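PDB 2CNQ: phosphoribosylaminoimidazole-succinocarboxamide synthase from Saccharomyces cerevisiae, which catalyses the ATP-dependent joining of 4-carboxy-5-aminoimidazole ribotide to aspartate, forming SAICAR in de novo purine biosynthesis. Local coordinates for residues Gly123-Ser128 with Gln152-Pro157; Gly137-Leu142 with Ile158-Thr163; Asp9-Leu14 with Pro90-Glu95. All blocks are in the same frame, centred on the assembly; numbering follows the deposited sequence. Where two conformers were deposited one is given.

Contact 1: Gly123-Ser128 with Gln152-Pro157. With AMZ (aminoimidazole 4-carboxamide ribonucleotide), chain C.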
ATOM      1  N   GLY A 123      -6.978 -12.311  -2.096  1.00  6.59           N
ATOM      2  CA  GLY A 123      -6.772 -13.724  -2.270  1.00  7.17           C
ATOM      3  C   GLY A 123      -7.465 -14.552  -1.245  1.00  7.41           C
ATOM      4  O   GLY A 123      -7.732 -15.731  -1.467  1.00  8.00           O
ATOM      5  N   TYR A 124      -7.751 -13.951  -0.112  1.00  7.37           N
ATOM      6  CA  TYR A 124      -8.266 -14.612   1.044  1.00  7.64           C
ATOM      7  C   TYR A 124      -9.291 -13.716   1.619  1.00  7.67           C
ATOM      8  O   TYR A 124      -9.212 -12.494   1.525  1.00  8.00           O
ATOM      9  CB  TYR A 124      -7.175 -14.826   2.061  1.00  7.92           C
ATOM     10  CG  TYR A 124      -6.093 -15.724   1.582  1.00  7.91           C
ATOM     11  CD1 TYR A 124      -5.169 -15.294   0.652  1.00  7.89           C
ATOM     12  CD2 TYR A 124      -5.985 -17.004   2.060  1.00  8.76           C
ATOM     13  CE1 TYR A 124      -4.188 -16.130   0.218  1.00  8.73           C
ATOM     14  CE2 TYR A 124      -4.987 -17.833   1.622  1.00  9.38           C
ATOM     15  CZ  TYR A 124      -4.107 -17.395   0.702  1.00  9.38           C
ATOM     16  OH  TYR A 124      -3.102 -18.189   0.253  1.00 10.86           O
ATOM     17  N   ILE A 125     -10.283 -14.316   2.246  1.00  7.97           N
ATOM     18  CA  ILE A 125     -11.392 -13.550   2.717  1.00  7.98           C
ATOM     19  C   ILE A 125     -11.164 -13.088   4.118  1.00  7.56           C
ATOM     20  O   ILE A 125     -11.054 -13.867   5.040  1.00  8.26           O
ATOM     21  CB  ILE A 125     -12.690 -14.312   2.525  1.00  8.38           C
ATOM     22  CG1 ILE A 125     -13.843 -13.370   2.737  1.00  9.13           C
ATOM     23  CG2 ILE A 125     -12.814 -15.565   3.364  1.00  8.74           C
ATOM     24  CD1 ILE A 125     -15.152 -13.924   2.293  1.00 10.00           C
ATOM     25  N   THR A 126     -11.103 -11.783   4.292  1.00  7.60           N
ATOM     26  CA  THR A 126     -10.880 -11.191   5.562  1.00  7.48           C
ATOM     27  C   THR A 126     -11.374  -9.783   5.504  1.00  7.57           C
ATOM     28  O   THR A 126     -11.873  -9.318   4.511  1.00  7.78           O
ATOM     29  CB  THR A 126      -9.389 -11.269   5.935  1.00  7.49           C
ATOM     30  OG1 THR A 126      -9.226 -10.852   7.267  1.00  8.20           O
ATOM     31  CG2 THR A 126      -8.527 -10.419   5.062  1.00  7.86           C
ATOM     32  N   GLY A 127     -11.279  -9.085   6.597  1.00  8.50           N
ATOM     33  CA  GLY A 127     -11.527  -7.679   6.571  1.00  8.75           C
ATOM     34  C   GLY A 127     -12.915  -7.375   6.132  1.00  8.92           C
ATOM     35  O   GLY A 127     -13.878  -8.035   6.515  1.00  9.37           O
ATOM     36  N   SER A 128     -13.037  -6.384   5.286  1.00  8.34           N
ATOM     37  CA  SER A 128     -14.357  -5.958   4.912  1.00  8.66           C
ATOM     38  C   SER A 128     -15.047  -6.986   4.068  1.00  8.75           C
ATOM     39  O   SER A 128     -16.259  -7.057   4.053  1.00  9.76           O
ATOM     40  CB  SER A 128     -14.285  -4.618   4.230  1.00  8.88           C
ATOM     41  OG  SER A 128     -13.718  -4.697   2.972  1.00  8.86           O
ATOM     42  N   GLN A 152     -10.195 -17.897   4.608  1.00  9.04           N
ATOM     43  CA  GLN A 152     -10.030 -18.890   3.597  1.00  9.68           C
ATOM     44  C   GLN A 152      -9.638 -18.228   2.305  1.00  9.26           C
ATOM     45  O   GLN A 152     -10.048 -17.117   1.976  1.00  9.35           O
ATOM     46  CB  GLN A 152     -11.296 -19.669   3.433  1.00 10.56           C
ATOM     47  CG  GLN A 152     -11.181 -20.835   2.492  1.00 11.60           C
ATOM     48  CD  GLN A 152     -12.327 -21.780   2.620  1.00 12.69           C
ATOM     49  OE1 GLN A 152     -13.051 -21.752   3.602  1.00 15.44           O
ATOM     50  NE2 GLN A 152     -12.522 -22.601   1.608  1.00 16.14           N
ATOM     51  N   GLU A 153      -8.885 -18.970   1.532  1.00  9.87           N
ATOM     52  CA  GLU A 153      -8.528 -18.564   0.226  1.00 10.31           C
ATOM     53  C   GLU A 153      -9.733 -18.589  -0.675  1.00 10.31           C
ATOM     54  O   GLU A 153     -10.489 -19.552  -0.668  1.00 12.29           O
ATOM     55  CB  GLU A 153      -7.454 -19.501  -0.308  0.64 11.59           C
ATOM     56  CG  GLU A 153      -6.794 -19.049  -1.579  0.64 14.38           C
ATOM     57  CD  GLU A 153      -5.458 -19.723  -1.836  0.64 14.50           C
ATOM     58  OE1 GLU A 153      -4.645 -19.138  -2.572  0.64 18.89           O
ATOM     59  OE2 GLU A 153      -5.219 -20.820  -1.300  0.64 17.39           O
ATOM     60  N   PHE A 154      -9.912 -17.550  -1.468  1.00  9.93           N
ATOM     61  CA  PHE A 154     -10.891 -17.608  -2.511  1.00 10.16           C
ATOM     62  C   PHE A 154     -10.429 -18.599  -3.558  1.00 10.88           C
ATOM     63  O   PHE A 154      -9.277 -18.829  -3.737  1.00 11.64           O
ATOM     64  CB  PHE A 154     -11.038 -16.264  -3.164  1.00  9.91           C
ATOM     65  CG  PHE A 154     -11.716 -15.260  -2.315  1.00  9.17           C
ATOM     66  CD1 PHE A 154     -13.075 -15.306  -2.117  1.00 10.16           C
ATOM     67  CD2 PHE A 154     -11.002 -14.232  -1.732  1.00  9.01           C
ATOM     68  CE1 PHE A 154     -13.702 -14.359  -1.369  1.00  9.94           C
ATOM     69  CE2 PHE A 154     -11.624 -13.295  -0.982  1.00  8.48           C
ATOM     70  CZ  PHE A 154     -12.970 -13.351  -0.788  1.00  9.05           C
ATOM     71  N   PRO A 155     -11.350 -19.137  -4.331  1.00 12.26           N
ATOM     72  CA  PRO A 155     -10.923 -20.023  -5.409  1.00 12.63           C
ATOM     73  C   PRO A 155      -9.948 -19.389  -6.351  1.00 11.48           C
ATOM     74  O   PRO A 155      -9.008 -20.020  -6.802  1.00 13.48           O
ATOM     75  CB  PRO A 155     -12.226 -20.347  -6.118  1.00 14.50           C
ATOM     76  CG  PRO A 155     -13.270 -20.123  -5.126  1.00 14.92           C
ATOM     77  CD  PRO A 155     -12.808 -19.063  -4.208  1.00 13.25           C
ATOM     78  N   GLU A 156     -10.182 -18.114  -6.623  1.00 10.99           N
ATOM     79  CA  GLU A 156      -9.275 -17.304  -7.383  1.00 10.41           C
ATOM     80  C   GLU A 156      -9.241 -15.954  -6.716  1.00  9.37           C
ATOM     81  O   GLU A 156     -10.218 -15.528  -6.157  1.00  9.34           O
ATOM     82  CB  GLU A 156      -9.779 -17.103  -8.793  1.00 11.87           C
ATOM     83  CG  GLU A 156      -9.822 -18.339  -9.625  1.00 14.26           C
ATOM     84  CD  GLU A 156      -8.481 -18.958  -9.845  1.00 16.27           C
ATOM     85  OE1 GLU A 156      -7.466 -18.248  -9.768  1.00 17.25           O
ATOM     86  OE2 GLU A 156      -8.439 -20.169 -10.141  1.00 19.50           O
ATOM     87  N   PRO A 157      -8.128 -15.254  -6.782  1.00  9.14           N
ATOM     88  CA  PRO A 157      -8.144 -13.914  -6.208  1.00  8.82           C
ATOM     89  C   PRO A 157      -9.110 -13.044  -6.927  1.00  8.34           C
ATOM     90  O   PRO A 157      -9.328 -13.225  -8.112  1.00  9.65           O
ATOM     91  CB  PRO A 157      -6.715 -13.440  -6.432  1.00  9.38           C
ATOM     92  CG  PRO A 157      -5.938 -14.688  -6.567  1.00 10.45           C
ATOM     93  CD  PRO A 157      -6.827 -15.608  -7.333  1.00 10.32           C
TER
HETATM   94  O5  AMZ C1308      -4.943   2.752   1.762  1.00  9.49           O
HETATM   95  C6  AMZ C1308      -6.068   2.421   1.455  1.00  9.38           C
HETATM   96  N2  AMZ C1308      -7.016   3.281   1.098  1.00 12.14           N
HETATM   97  C3A AMZ C1308      -6.447   1.021   1.436  1.00  8.32           C
HETATM   98  C7A AMZ C1308      -5.653  -0.024   1.799  1.00  7.39           C
HETATM   99  N3  AMZ C1308      -4.362  -0.093   2.172  1.00  8.01           N
HETATM  100  N1  AMZ C1308      -7.662   0.562   1.087  1.00  9.38           N
HETATM  101  C5  AMZ C1308      -7.621  -0.745   1.216  1.00  8.47           C
HETATM  102  N   AMZ C1308      -6.402  -1.117   1.668  1.00  7.34           N
HETATM  103  C1  AMZ C1308      -5.960  -2.475   1.865  1.00  6.92           C
HETATM  104  C2  AMZ C1308      -6.067  -2.959   3.280  1.00  7.55           C
HETATM  105  C3  AMZ C1308      -6.221  -4.442   3.099  1.00  6.82           C
HETATM  106  O2  AMZ C1308      -4.927  -4.955   2.873  1.00  7.62           O
HETATM  107  O1  AMZ C1308      -4.920  -2.575   4.009  1.00  8.53           O
HETATM  108  O   AMZ C1308      -6.847  -3.281   1.141  1.00  7.66           O
HETATM  109  C   AMZ C1308      -7.044  -4.511   1.823  1.00  7.29           C
HETATM  110  C4  AMZ C1308      -8.502  -4.745   2.047  1.00  7.21           C
HETATM  111  O3  AMZ C1308      -8.940  -3.894   3.094  1.00  7.76           O
HETATM  112  P   AMZ C1308     -10.424  -4.081   3.648  1.00  7.96           P
HETATM  113  OP1 AMZ C1308     -11.360  -3.591   2.593  1.00  8.43           O
HETATM  114  O4  AMZ C1308     -10.450  -3.212   4.883  1.00 10.32           O
HETATM  115  OP2 AMZ C1308     -10.665  -5.524   3.948  1.00  7.87           O
HETATM  116  O   HOH W   1      -7.487 -16.626  -4.016  0.50 12.69           O
HETATM  117  O   HOH W   2      -6.136 -16.510  -3.612  0.50 17.40           O
HETATM  118  O   HOH W   3      -3.019 -20.670   1.210  1.00 15.68           O
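Gly-123 to Ile-125 pair antiparallel with Gln-152 to Phe-154, a short backbone ladder at the edge of the mixed sheet, just before the chain enters helix 127-136. Tyr-124 and Glu-153 form a non-hydrogen-bonded pair, and a backbone bond lies on each side of it: Phe-154 N gives to Gly-123 O at 2.8 Å, and Ile-125 N gives to Gln-152 O, also at 2.8 Å.

The side chains of the central pair lie on the same face of the sheet. Glu-153 CG, anti to its own nitrogen (chi1 -169°), sits over one face of the Tyr-124 ring, 4.1 Å from the centroid, in a CH-pi contact. The extended chain then lays the carboxylate beside the CZ-OH end of the ring, its plane only 15° from that of the ring. A water 2.7 Å from Tyr-124 OH lies in the ring plane and makes a weak bond to Glu-153 OE2. Phe-154 takes the other side of the ladder and meets Ile-125 at about a right angle, with Phe-154 CZ 3.5 Å from Ile-125 CB, while the ring edge at CD2 reaches the carbonyl carbon of Gly-123.

Beyond the ladder the chain reaches the nucleotide AMZ. Ser-128 N, near the start of the helix, donates to phosphate oxygen OP2 of AMZ at 2.9 Å, nearly straight at 164°. Gly-127, with positive phi, brings its CA close to the same oxygen. Arg-122, at the end of strand 113-122, also bonds AMZ and touches Phe-154. Tyr-124 and Pro-157 pack on Tyr-199 of helix 185-209, whereas Ile-125 turns to the loop at Leu-148.

Contact 2: Gly137-Leu142 with Ile158-Thr163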
ATOM      1  N   GLY A 137     -22.954 -13.369   1.598  0.70  9.10           N
ATOM      2  CA  GLY A 137     -22.325 -14.370   0.764  0.70  9.39           C
ATOM      3  C   GLY A 137     -21.684 -13.808  -0.481  0.70  8.79           C
ATOM      4  O   GLY A 137     -21.351 -14.546  -1.397  0.70 10.09           O
ATOM      5  N   THR A 138     -21.497 -12.493  -0.493  0.70  9.61           N
ATOM      6  CA  THR A 138     -20.849 -11.824  -1.593  0.70 10.17           C
ATOM      7  C   THR A 138     -19.672 -11.057  -1.069  0.70  9.73           C
ATOM      8  O   THR A 138     -19.543 -10.794   0.119  0.70 10.01           O
ATOM      9  CB  THR A 138     -21.805 -10.868  -2.309  0.70 10.98           C
ATOM     10  OG1 THR A 138     -22.331  -9.949  -1.355  0.70 12.10           O
ATOM     11  CG2 THR A 138     -22.911 -11.626  -2.944  0.70 12.66           C
ATOM     12  N   VAL A 139     -18.850 -10.617  -1.994  0.70  9.90           N
ATOM     13  CA  VAL A 139     -17.817  -9.652  -1.656  0.70  9.77           C
ATOM     14  C   VAL A 139     -17.880  -8.492  -2.619  0.70 10.83           C
ATOM     15  O   VAL A 139     -17.814  -8.754  -3.798  0.70 11.14           O
ATOM     16  CB  VAL A 139     -16.463 -10.329  -1.692  0.70  9.49           C
ATOM     17  CG1 VAL A 139     -15.386  -9.302  -1.466  0.70  8.89           C
ATOM     18  CG2 VAL A 139     -16.419 -11.422  -0.626  0.70  9.11           C
ATOM     19  N   HIS A 140     -18.031  -7.235  -2.139  1.00 11.07           N
ATOM     20  CA  HIS A 140     -18.193  -6.131  -3.068  1.00 11.41           C
ATOM     21  C   HIS A 140     -19.305  -6.488  -4.042  1.00 12.91           C
ATOM     22  O   HIS A 140     -19.263  -6.202  -5.234  1.00 14.23           O
ATOM     23  CB  HIS A 140     -16.911  -5.781  -3.789  1.00 11.11           C
ATOM     24  CG  HIS A 140     -15.848  -5.248  -2.902  1.00 10.08           C
ATOM     25  ND1 HIS A 140     -15.172  -4.101  -3.212  1.00  9.52           N
ATOM     26  CD2 HIS A 140     -15.315  -5.678  -1.743  1.00 10.81           C
ATOM     27  CE1 HIS A 140     -14.224  -3.884  -2.312  1.00  9.70           C
ATOM     28  NE2 HIS A 140     -14.298  -4.820  -1.392  1.00  9.97           N
ATOM     29  N   GLY A 141     -20.356  -7.088  -3.495  1.00 13.08           N
ATOM     30  CA  GLY A 141     -21.499  -7.466  -4.281  1.00 13.76           C
ATOM     31  C   GLY A 141     -21.336  -8.690  -5.149  1.00 13.92           C
ATOM     32  O   GLY A 141     -22.307  -9.138  -5.735  1.00 17.91           O
ATOM     33  N   LEU A 142     -20.151  -9.295  -5.178  1.00 12.74           N
ATOM     34  CA  LEU A 142     -19.875 -10.454  -6.005  1.00 12.42           C
ATOM     35  C   LEU A 142     -20.250 -11.706  -5.236  1.00 12.88           C
ATOM     36  O   LEU A 142     -19.796 -11.924  -4.138  1.00 13.85           O
ATOM     37  CB  LEU A 142     -18.383 -10.541  -6.289  1.00 11.76           C
ATOM     38  CG  LEU A 142     -17.834  -9.384  -7.103  1.00 10.61           C
ATOM     39  CD1 LEU A 142     -16.345  -9.342  -6.957  1.00 10.77           C
ATOM     40  CD2 LEU A 142     -18.238  -9.518  -8.555  1.00 11.96           C
ATOM     41  N   ILE A 158      -9.669 -12.099  -6.204  1.00  7.94           N
ATOM     42  CA  ILE A 158     -10.691 -11.282  -6.750  1.00  8.02           C
ATOM     43  C   ILE A 158     -10.370  -9.830  -6.618  1.00  7.47           C
ATOM     44  O   ILE A 158      -9.912  -9.340  -5.597  1.00  7.22           O
ATOM     45  CB  ILE A 158     -12.029 -11.603  -6.163  1.00  8.99           C
ATOM     46  CG1 ILE A 158     -12.082 -11.553  -4.665  1.00  9.62           C
ATOM     47  CG2 ILE A 158     -12.468 -12.985  -6.688  1.00 11.60           C
ATOM     48  CD1 ILE A 158     -13.455 -11.653  -4.124  1.00 10.88           C
ATOM     49  N   PHE A 159     -10.624  -9.121  -7.703  1.00  7.96           N
ATOM     50  CA  PHE A 159     -10.610  -7.687  -7.731  1.00  7.23           C
ATOM     51  C   PHE A 159     -11.848  -7.168  -7.058  1.00  7.00           C
ATOM     52  O   PHE A 159     -12.952  -7.477  -7.444  1.00  7.80           O
ATOM     53  CB  PHE A 159     -10.579  -7.265  -9.176  1.00  8.03           C
ATOM     54  CG  PHE A 159     -10.862  -5.818  -9.398  1.00  7.59           C
ATOM     55  CD1 PHE A 159     -11.937  -5.451 -10.172  1.00  8.45           C
ATOM     56  CD2 PHE A 159     -10.041  -4.832  -8.913  1.00  8.57           C
ATOM     57  CE1 PHE A 159     -12.155  -4.134 -10.481  1.00  8.91           C
ATOM     58  CE2 PHE A 159     -10.293  -3.516  -9.185  1.00  8.85           C
ATOM     59  CZ  PHE A 159     -11.347  -3.175  -9.985  1.00  9.28           C
ATOM     60  N   THR A 160     -11.638  -6.362  -6.032  1.00  6.65           N
ATOM     61  CA  THR A 160     -12.707  -5.847  -5.233  1.00  6.67           C
ATOM     62  C   THR A 160     -12.438  -4.383  -5.013  1.00  6.10           C
ATOM     63  O   THR A 160     -11.817  -3.986  -4.052  1.00  6.92           O
ATOM     64  CB  THR A 160     -12.867  -6.602  -3.943  1.00  7.23           C
ATOM     65  OG1 THR A 160     -11.719  -6.423  -3.127  1.00  7.25           O
ATOM     66  CG2 THR A 160     -13.062  -8.059  -4.171  1.00  8.11           C
ATOM     67  N   PRO A 161     -12.838  -3.547  -5.933  1.00  6.24           N
ATOM     68  CA  PRO A 161     -12.444  -2.150  -5.863  1.00  6.67           C
ATOM     69  C   PRO A 161     -13.120  -1.416  -4.775  1.00  6.55           C
ATOM     70  O   PRO A 161     -14.212  -1.735  -4.378  1.00  6.68           O
ATOM     71  CB  PRO A 161     -12.847  -1.607  -7.216  1.00  7.47           C
ATOM     72  CG  PRO A 161     -13.965  -2.505  -7.638  1.00  7.42           C
ATOM     73  CD  PRO A 161     -13.613  -3.862  -7.119  1.00  6.74           C
ATOM     74  N   SER A 162     -12.473  -0.352  -4.350  1.00  6.71           N
ATOM     75  CA  SER A 162     -13.123   0.631  -3.556  1.00  7.24           C
ATOM     76  C   SER A 162     -12.925   1.970  -4.191  1.00  7.36           C
ATOM     77  O   SER A 162     -12.027   2.186  -4.974  1.00  7.78           O
ATOM     78  CB  SER A 162     -12.619   0.569  -2.138  1.00  8.71           C
ATOM     79  OG  SER A 162     -11.511   1.368  -1.996  0.62  8.89           O
ATOM     80  N   THR A 163     -13.771   2.886  -3.803  1.00  8.31           N
ATOM     81  CA  THR A 163     -13.587   4.235  -4.221  1.00  9.01           C
ATOM     82  C   THR A 163     -12.417   4.775  -3.492  1.00 10.84           C
ATOM     83  O   THR A 163     -11.938   4.213  -2.515  1.00 11.61           O
ATOM     84  CB  THR A 163     -14.801   5.049  -3.916  1.00  9.98           C
ATOM     85  OG1 THR A 163     -14.925   5.098  -2.493  1.00 11.67           O
ATOM     86  CG2 THR A 163     -16.040   4.488  -4.589  1.00 11.08           C
TER
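His-140, in the turn of the two-residue beta hairpin formed by strands 138-139 and 142-143, reaches across to Thr-160 and Pro-161, which follow Ile-158 and Phe-159 of strand 153-159. From CB, 4.1 Å from Thr-160 CB, chi1 (-66°) places CG anti to the carbonyl carbon and sends the ring toward the threonine; chi2 (-131°) turns one face onto Thr-160 CB. That carbon lies beneath the ring centre in a CH-pi contact, close to both CG and CD2. At the far end CE1 comes 3.0 Å from Thr-160 O. ND1 is 2.8 Å from Pro-161 O, but its N-H is turned well off that oxygen (121°) and the bond is weak; ND1 is also hydrogen-bonded to Ile-174 O. NE2 is hydrogen-bonded to Arg-122, itself a partner of AMZ, and together these bonds should hold the ring in this rotation.

Beside the ring the contact is mostly apolar. Val-139 CG1 lies 3.8 Å from Thr-160 CG2 and 4.0 Å from Ile-158 CD1; the exception is Leu-142 CD1, a methyl near the carbonyl Phe-159 O.

The type I' turn from Val-139 to Leu-142 is held by paired backbone bonds and by Glu-132 of helix 127-136, which accepts from His-140 N and Gly-141 N. Along the second segment, Ile-158, Thr-160 and Ser-162 bond through their backbones to strand 113-122, while Phe-159 and Pro-161 face helices 185-209 and 176-183.

Contact 3: Asp9-Leu14 with Pro90-Glu95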
ATOM      1  N   ASP A   9      11.025  23.847   3.437  1.00  7.46           N
ATOM      2  CA  ASP A   9      11.285  25.269   3.376  1.00  7.89           C
ATOM      3  C   ASP A   9      10.993  25.865   2.029  1.00  8.40           C
ATOM      4  O   ASP A   9      11.644  26.796   1.578  1.00  9.78           O
ATOM      5  CB  ASP A   9      12.706  25.584   3.802  1.00  8.56           C
ATOM      6  CG  ASP A   9      12.903  25.321   5.266  1.00 10.35           C
ATOM      7  OD1 ASP A   9      11.975  25.601   6.042  1.00 15.63           O
ATOM      8  OD2 ASP A   9      13.949  24.823   5.659  1.00 10.71           O
ATOM      9  N   GLY A  10       9.974  25.344   1.395  1.00  8.04           N
ATOM     10  CA  GLY A  10       9.528  25.882   0.155  1.00  8.93           C
ATOM     11  C   GLY A  10      10.418  25.592  -0.995  1.00  8.39           C
ATOM     12  O   GLY A  10      10.223  26.147  -2.049  1.00 10.00           O
ATOM     13  N   ILE A  11      11.385  24.704  -0.847  1.00  7.68           N
ATOM     14  CA  ILE A  11      12.310  24.450  -1.910  1.00  7.57           C
ATOM     15  C   ILE A  11      11.611  23.860  -3.107  1.00  7.91           C
ATOM     16  O   ILE A  11      11.963  24.144  -4.225  1.00  9.32           O
ATOM     17  CB  ILE A  11      13.429  23.601  -1.410  1.00  7.71           C
ATOM     18  CG1 ILE A  11      14.276  24.435  -0.452  1.00  8.13           C
ATOM     19  CG2 ILE A  11      14.273  23.070  -2.535  1.00  8.40           C
ATOM     20  CD1 ILE A  11      15.151  23.596   0.413  1.00  9.18           C
ATOM     21  N   LEU A  12      10.610  23.031  -2.853  1.00  7.39           N
ATOM     22  CA  LEU A  12       9.722  22.499  -3.869  1.00  7.46           C
ATOM     23  C   LEU A  12       8.341  22.805  -3.411  1.00  7.11           C
ATOM     24  O   LEU A  12       8.065  22.750  -2.242  1.00  7.53           O
ATOM     25  CB  LEU A  12       9.834  21.011  -3.987  1.00  7.61           C
ATOM     26  CG  LEU A  12      11.184  20.468  -4.361  1.00  9.45           C
ATOM     27  CD1 LEU A  12      11.128  18.976  -4.296  1.00 10.81           C
ATOM     28  CD2 LEU A  12      11.607  20.953  -5.719  1.00 11.50           C
ATOM     29  N   PRO A  13       7.435  23.035  -4.331  1.00  7.27           N
ATOM     30  CA  PRO A  13       6.054  23.169  -3.948  1.00  7.55           C
ATOM     31  C   PRO A  13       5.516  21.882  -3.405  1.00  6.73           C
ATOM     32  O   PRO A  13       5.838  20.812  -3.890  1.00  7.09           O
ATOM     33  CB  PRO A  13       5.370  23.518  -5.251  1.00  8.89           C
ATOM     34  CG  PRO A  13       6.435  23.981  -6.189  1.00  9.84           C
ATOM     35  CD  PRO A  13       7.640  23.200  -5.764  1.00  8.03           C
ATOM     36  N   LEU A  14       4.654  22.000  -2.434  1.00  6.74           N
ATOM     37  CA  LEU A  14       3.984  20.873  -1.883  1.00  6.73           C
ATOM     38  C   LEU A  14       2.780  20.582  -2.694  1.00  6.75           C
ATOM     39  O   LEU A  14       1.942  21.440  -2.844  1.00  7.55           O
ATOM     40  CB  LEU A  14       3.625  21.183  -0.451  1.00  7.63           C
ATOM     41  CG  LEU A  14       2.943  20.071   0.336  1.00  7.50           C
ATOM     42  CD1 LEU A  14       3.856  18.898   0.517  1.00  7.78           C
ATOM     43  CD2 LEU A  14       2.481  20.629   1.633  1.00  8.65           C
ATOM     44  N   PRO A  90      16.905  19.622  -6.491  1.00  6.90           N
ATOM     45  CA  PRO A  90      17.709  20.798  -6.206  1.00  7.42           C
ATOM     46  C   PRO A  90      18.776  20.479  -5.208  1.00  6.96           C
ATOM     47  O   PRO A  90      18.565  19.736  -4.269  1.00  6.55           O
ATOM     48  CB  PRO A  90      16.705  21.775  -5.650  1.00  8.93           C
ATOM     49  CG  PRO A  90      15.427  21.375  -6.322  1.00  9.70           C
ATOM     50  CD  PRO A  90      15.474  19.896  -6.361  1.00  8.19           C
ATOM     51  N   ALA A  91      19.926  21.062  -5.421  1.00  7.37           N
ATOM     52  CA  ALA A  91      21.067  20.824  -4.589  1.00  7.77           C
ATOM     53  C   ALA A  91      20.763  21.060  -3.146  1.00  7.16           C
ATOM     54  O   ALA A  91      21.284  20.375  -2.297  1.00  7.19           O
ATOM     55  CB  ALA A  91      22.214  21.696  -5.021  1.00  9.11           C
ATOM     56  N   LYS A  92      19.948  22.041  -2.851  1.00  6.91           N
ATOM     57  CA  LYS A  92      19.681  22.340  -1.474  1.00  7.33           C
ATOM     58  C   LYS A  92      19.125  21.146  -0.745  1.00  6.52           C
ATOM     59  O   LYS A  92      19.342  21.010   0.434  1.00  6.92           O
ATOM     60  CB  LYS A  92      18.778  23.545  -1.396  0.51  7.96           C
ATOM     61  CG  LYS A  92      18.706  24.108  -0.052  0.51  7.76           C
ATOM     62  CD  LYS A  92      18.093  25.483  -0.013  0.51  9.61           C
ATOM     63  CE  LYS A  92      18.101  25.997   1.385  0.51 11.34           C
ATOM     64  NZ  LYS A  92      19.471  26.085   1.941  0.51 11.54           N
ATOM     65  N   LEU A  93      18.378  20.278  -1.443  1.00  6.24           N
ATOM     66  CA  LEU A  93      17.786  19.146  -0.756  1.00  6.28           C
ATOM     67  C   LEU A  93      18.770  18.086  -0.372  1.00  6.09           C
ATOM     68  O   LEU A  93      18.430  17.181   0.343  1.00  6.53           O
ATOM     69  CB  LEU A  93      16.669  18.563  -1.564  1.00  6.36           C
ATOM     70  CG  LEU A  93      15.493  19.505  -1.726  1.00  6.41           C
ATOM     71  CD1 LEU A  93      14.438  18.815  -2.545  1.00  7.34           C
ATOM     72  CD2 LEU A  93      14.928  19.931  -0.418  1.00  6.89           C
ATOM     73  N   SER A  94      20.009  18.225  -0.822  1.00  6.17           N
ATOM     74  CA  SER A  94      21.070  17.388  -0.320  1.00  6.44           C
ATOM     75  C   SER A  94      21.692  17.908   0.929  1.00  6.28           C
ATOM     76  O   SER A  94      22.480  17.217   1.531  1.00  7.50           O
ATOM     77  CB  SER A  94      22.141  17.250  -1.362  1.00  7.69           C
ATOM     78  OG  SER A  94      21.708  16.477  -2.446  1.00  9.02           O
ATOM     79  N   GLU A  95      21.391  19.119   1.313  1.00  6.18           N
ATOM     80  CA  GLU A  95      21.897  19.636   2.564  1.00  6.34           C
ATOM     81  C   GLU A  95      21.280  18.808   3.638  1.00  5.78           C
ATOM     82  O   GLU A  95      20.141  18.405   3.536  1.00  6.17           O
ATOM     83  CB  GLU A  95      21.536  21.094   2.726  1.00  6.97           C
ATOM     84  CG  GLU A  95      22.197  21.922   1.652  1.00  8.30           C
ATOM     85  CD  GLU A  95      21.721  23.328   1.566  1.00  9.72           C
ATOM     86  OE1 GLU A  95      20.869  23.752   2.360  1.00 12.06           O
ATOM     87  OE2 GLU A  95      22.179  24.008   0.633  1.00 12.05           O
TER
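Ile-11 and Leu-12 meet Pro-90, Lys-92 and Leu-93 entirely through carbon; no hydrogen bond crosses between 9-14 and 90-95. The purely aliphatic part centres on Ile-11, whose two branches divide the work. Its CG2 lies 4.2 Å from Pro-90 CB and also touches the branch point of Leu-93. Its longer branch, set anti to the carbonyl carbon (chi1 -70°), carries CD1 to 3.8 Å from Leu-93 CD2, the two side chains sliding past each other in opposite directions. Leu-12 adds both methyls: CD1 meets Leu-93 CD1 at 3.7 Å, while CD2 approaches Pro-90 CG at 3.9 Å. Leu-93 thus packs against both Ile-11 and Leu-12.

The second kind uses the methylenes of a charged chain. Lys-92 runs across Ile-11 at about a right angle, extended as far as CE, and its CD comes within 3.5 Å of Ile-11 CD1. At chi4 (60°) the chain bends, and the ammonium turns to Glu-95, where NZ and OE1 form a 2.8 Å salt bridge on the carboxylate's syn side.

Within 90-95, three successive i+3 to i backbone bonds curl the chain in helix-like turns up to Glu-95, at the N-cap position of helix 96-102. Tyr-98 of that helix touches Ile-11, Lys-92 and Leu-93, and its OH is hydrogen-bonded to Asp-9 OD2. With no polar link across it, the contact probably depends on close-packed hydrocarbon and the water it excludes, and pairing with Glu-95 would let Lys-92 contribute its methylenes while its charge stays balanced.

How the contacts relate
From the N terminus, contact 3 comes first: the loop before strand 14-17 meets the loop before helix 96-102, closing 75 residues that include helix 53-67 and much of the four-stranded antiparallel sheet. It ends before the others begin and lies on the opposite side of the chain's centre, its centre about 44 Å from that of contact 1 and about 42 Å from that of contact 2. Contacts 1 and 2 cross, their segments alternating: 123-128 pairs with 152-157, then 137-142, which follows helix 127-136, packs on 158-163. Both use strand 153-159 at the edge of the mixed sheet, and they touch where Val-139 CG2 packs on Phe-154 and Ile-125. Together they tie helix 127-136 and its hairpin to that strand.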